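TRNA(Ile2) 2-agmatinylcytidine synthetase TiaS (Archaeoglobus fulgidus, PDB 5XOB) catalyses the ATP-dependent attachment of agmatine to the wobble cytidine of its isoleucine tRNA, switching the codon it reads from AUG to AUA. Local coordinates at residues L333-I338 with K406-M411. Sequence-based numbering, arbitrary orientation.
Sequences LEKIQI and KPLIRM
Lys406 offers its backbone carbonyl to Lys335, whose NZ lies 2.6 Å from Lys406 O. The ammonium sits in the carbonyl plane on a lone pair, at a C=O...N angle of 143°, while the extended side chain of Lys406 leads its own ammonium away from the strand. Asp249 ties the two segments together, pairing with Lys335 NZ through one carboxylate oxygen and accepting a bond from Lys406 N with the other. Pro407 O accepts a bond from Arg410 N across the 3-10 segment 408-410. Leu408 slides past the lysine in the opposite sense, bringing CD2 to 4.0 Å from Lys335 CD. At Met411 the flexible thioether crosses the same chain, SD lying 4.1 Å from Lys335 CE. A lysine suits this buried place because its methylenes meet apolar neighbours while bends at its last two torsions (chi3 -53°, chi4 -77°) turn NZ toward the carbonyl; Tyr323 adds a cation-pi contact. A methionine in place of Lys335 would probably leave Asp249 without this charge partner and Lys406 O without this donor. The loop between strands 392-395 and 416-417 thus docks through a buried lysine on the OB-fold region, at strand 335-338, which lies between strands 319-327 and 392-395.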
ATOM      1  N   LEU A 333       7.218  -7.481   4.109  1.00 68.85           N
ATOM      2  CA  LEU A 333       6.537  -6.827   5.211  1.00 69.58           C
ATOM      3  C   LEU A 333       6.194  -5.371   4.933  1.00 70.25           C
ATOM      4  O   LEU A 333       7.060  -4.568   4.574  1.00 68.49           O
ATOM      5  CB  LEU A 333       7.391  -6.890   6.473  1.00 71.84           C
ATOM      6  CG  LEU A 333       7.556  -8.277   7.087  1.00 72.78           C
ATOM      7  CD1 LEU A 333       8.507  -8.189   8.266  1.00 72.13           C
ATOM      8  CD2 LEU A 333       6.221  -8.864   7.522  1.00 73.71           C
ATOM      9  N   GLU A 334       4.915  -5.051   5.112  1.00 69.14           N
ATOM     10  CA  GLU A 334       4.414  -3.686   5.056  1.00 66.62           C
ATOM     11  C   GLU A 334       4.166  -3.169   6.481  1.00 66.43           C
ATOM     12  O   GLU A 334       4.280  -1.973   6.764  1.00 65.89           O
ATOM     13  CB  GLU A 334       3.120  -3.673   4.238  1.00 69.24           C
ATOM     14  CG  GLU A 334       3.257  -4.375   2.884  1.00 74.60           C
ATOM     15  CD  GLU A 334       1.937  -4.578   2.138  1.00 75.93           C
ATOM     16  OE1 GLU A 334       0.860  -4.254   2.686  1.00 74.65           O
ATOM     17  OE2 GLU A 334       1.985  -5.082   0.991  1.00 76.55           O
ATOM     18  N   LYS A 335       3.855  -4.101   7.375  1.00 66.28           N
ATOM     19  CA  LYS A 335       3.357  -3.808   8.704  1.00 66.83           C
ATOM     20  C   LYS A 335       3.645  -5.067   9.516  1.00 68.06           C
ATOM     21  O   LYS A 335       3.763  -6.146   8.943  1.00 66.50           O
ATOM     22  CB  LYS A 335       1.842  -3.630   8.629  1.00 68.47           C
ATOM     23  CG  LYS A 335       1.283  -2.328   9.165  1.00 70.58           C
ATOM     24  CD  LYS A 335      -0.106  -2.534   9.765  1.00 71.91           C
ATOM     25  CE  LYS A 335      -1.097  -3.227   8.832  1.00 72.74           C
ATOM     26  NZ  LYS A 335      -1.640  -2.324   7.785  1.00 73.69           N
ATOM     27  N   ILE A 336       3.722  -4.949  10.838  1.00 72.38           N
ATOM     28  CA  ILE A 336       3.821  -6.139  11.699  1.00 73.49           C
ATOM     29  C   ILE A 336       3.282  -5.889  13.110  1.00 74.57           C
ATOM     30  O   ILE A 336       3.474  -4.806  13.670  1.00 76.11           O
ATOM     31  CB  ILE A 336       5.278  -6.669  11.770  1.00 73.28           C
ATOM     32  CG1 ILE A 336       5.322  -8.058  12.416  1.00 72.19           C
ATOM     33  CG2 ILE A 336       6.190  -5.693  12.509  1.00 72.10           C
ATOM     34  CD1 ILE A 336       6.611  -8.802  12.151  1.00 71.56           C
ATOM     35  N   GLN A 337       2.600  -6.885  13.675  1.00 75.26           N
ATOM     36  CA  GLN A 337       2.219  -6.835  15.080  1.00 75.48           C
ATOM     37  C   GLN A 337       3.037  -7.803  15.909  1.00 79.93           C
ATOM     38  O   GLN A 337       3.099  -8.994  15.595  1.00 79.62           O
ATOM     39  CB  GLN A 337       0.754  -7.179  15.297  1.00 74.12           C
ATOM     40  CG  GLN A 337       0.361  -7.017  16.760  1.00 73.38           C
ATOM     41  CD  GLN A 337      -1.048  -7.458  17.061  1.00 73.90           C
ATOM     42  OE1 GLN A 337      -1.681  -8.162  16.271  1.00 74.36           O
ATOM     43  NE2 GLN A 337      -1.549  -7.056  18.226  1.00 74.18           N
ATOM     44  N   ILE A 338       3.632  -7.289  16.983  1.00 83.50           N
ATOM     45  CA  ILE A 338       4.207  -8.132  18.020  1.00 84.38           C
ATOM     46  C   ILE A 338       3.092  -8.458  18.987  1.00 82.42           C
ATOM     47  O   ILE A 338       2.614  -7.588  19.718  1.00 78.97           O
ATOM     48  CB  ILE A 338       5.363  -7.454  18.770  1.00 85.95           C
ATOM     49  CG1 ILE A 338       6.624  -7.474  17.913  1.00 86.96           C
ATOM     50  CG2 ILE A 338       5.679  -8.205  20.056  1.00 89.53           C
ATOM     51  CD1 ILE A 338       6.556  -6.612  16.675  1.00 88.48           C
ATOM     52  N   LYS A 406      -2.944  -0.093   4.579  1.00 62.83           N
ATOM     53  CA  LYS A 406      -3.594   0.648   5.654  1.00 61.93           C
ATOM     54  C   LYS A 406      -2.554   1.097   6.686  1.00 63.45           C
ATOM     55  O   LYS A 406      -1.868   0.263   7.288  1.00 62.65           O
ATOM     56  CB  LYS A 406      -4.661  -0.207   6.335  1.00 62.12           C
ATOM     57  CG  LYS A 406      -5.553   0.564   7.294  1.00 64.54           C
ATOM     58  CD  LYS A 406      -6.792  -0.243   7.649  1.00 67.92           C
ATOM     59  CE  LYS A 406      -7.808   0.572   8.431  1.00 71.09           C
ATOM     60  NZ  LYS A 406      -9.034  -0.225   8.722  1.00 74.33           N
ATOM     61  N   PRO A 407      -2.419   2.422   6.885  1.00 65.02           N
ATOM     62  CA  PRO A 407      -1.437   2.933   7.825  1.00 62.84           C
ATOM     63  C   PRO A 407      -1.956   2.853   9.248  1.00 65.48           C
ATOM     64  O   PRO A 407      -3.172   2.867   9.475  1.00 65.68           O
ATOM     65  CB  PRO A 407      -1.262   4.399   7.400  1.00 62.56           C
ATOM     66  CG  PRO A 407      -2.049   4.568   6.142  1.00 63.31           C
ATOM     67  CD  PRO A 407      -3.105   3.522   6.191  1.00 63.83           C
ATOM     68  N   LEU A 408      -1.035   2.785  10.200  1.00 65.14           N
ATOM     69  CA  LEU A 408      -1.403   2.642  11.597  1.00 64.33           C
ATOM     70  C   LEU A 408      -2.374   3.717  12.010  1.00 63.80           C
ATOM     71  O   LEU A 408      -3.393   3.431  12.636  1.00 64.53           O
ATOM     72  CB  LEU A 408      -0.166   2.680  12.494  1.00 66.25           C
ATOM     73  CG  LEU A 408       0.665   1.392  12.450  1.00 68.13           C
ATOM     74  CD1 LEU A 408       1.840   1.471  13.412  1.00 65.64           C
ATOM     75  CD2 LEU A 408      -0.197   0.178  12.760  1.00 68.69           C
ATOM     76  N   ILE A 409      -2.079   4.949  11.624  1.00 63.67           N
ATOM     77  CA  ILE A 409      -2.904   6.072  12.024  1.00 63.77           C
ATOM     78  C   ILE A 409      -4.396   5.856  11.726  1.00 65.47           C
ATOM     79  O   ILE A 409      -5.245   6.374  12.451  1.00 63.21           O
ATOM     80  CB  ILE A 409      -2.399   7.383  11.386  1.00 66.50           C
ATOM     81  CG1 ILE A 409      -2.904   8.593  12.172  1.00 69.24           C
ATOM     82  CG2 ILE A 409      -2.800   7.481   9.918  1.00 68.36           C
ATOM     83  CD1 ILE A 409      -2.347   8.681  13.577  1.00 70.79           C
ATOM     84  N   ARG A 410      -4.716   5.082  10.685  1.00 65.54           N
ATOM     85  CA  ARG A 410      -6.115   4.827  10.319  1.00 67.03           C
ATOM     86  C   ARG A 410      -6.729   3.579  10.969  1.00 69.10           C
ATOM     87  O   ARG A 410      -7.850   3.186  10.627  1.00 69.87           O
ATOM     88  CB  ARG A 410      -6.261   4.705   8.798  1.00 69.03           C
ATOM     89  CG  ARG A 410      -5.833   5.934   8.007  1.00 67.47           C
ATOM     90  CD  ARG A 410      -6.810   6.247   6.883  1.00 66.36           C
ATOM     91  NE  ARG A 410      -7.370   5.046   6.266  1.00 69.00           N
ATOM     92  CZ  ARG A 410      -8.668   4.789   6.086  1.00 66.63           C
ATOM     93  NH1 ARG A 410      -9.607   5.659   6.441  1.00 67.27           N
ATOM     94  NH2 ARG A 410      -9.027   3.643   5.520  1.00 64.34           N
ATOM     95  N   MET A 411      -6.007   2.961  11.899  1.00 72.38           N
ATOM     96  CA  MET A 411      -6.486   1.758  12.571  1.00 76.44           C
ATOM     97  C   MET A 411      -6.857   2.081  14.015  1.00 83.92           C
ATOM     98  O   MET A 411      -6.198   2.889  14.676  1.00 84.58           O
ATOM     99  CB  MET A 411      -5.417   0.667  12.524  1.00 74.84           C
ATOM    100  CG  MET A 411      -4.909   0.364  11.122  1.00 74.06           C
ATOM    101  SD  MET A 411      -3.635  -0.910  11.056  1.00 72.80           S
ATOM    102  CE  MET A 411      -4.550  -2.314  11.698  1.00 76.33           C
TER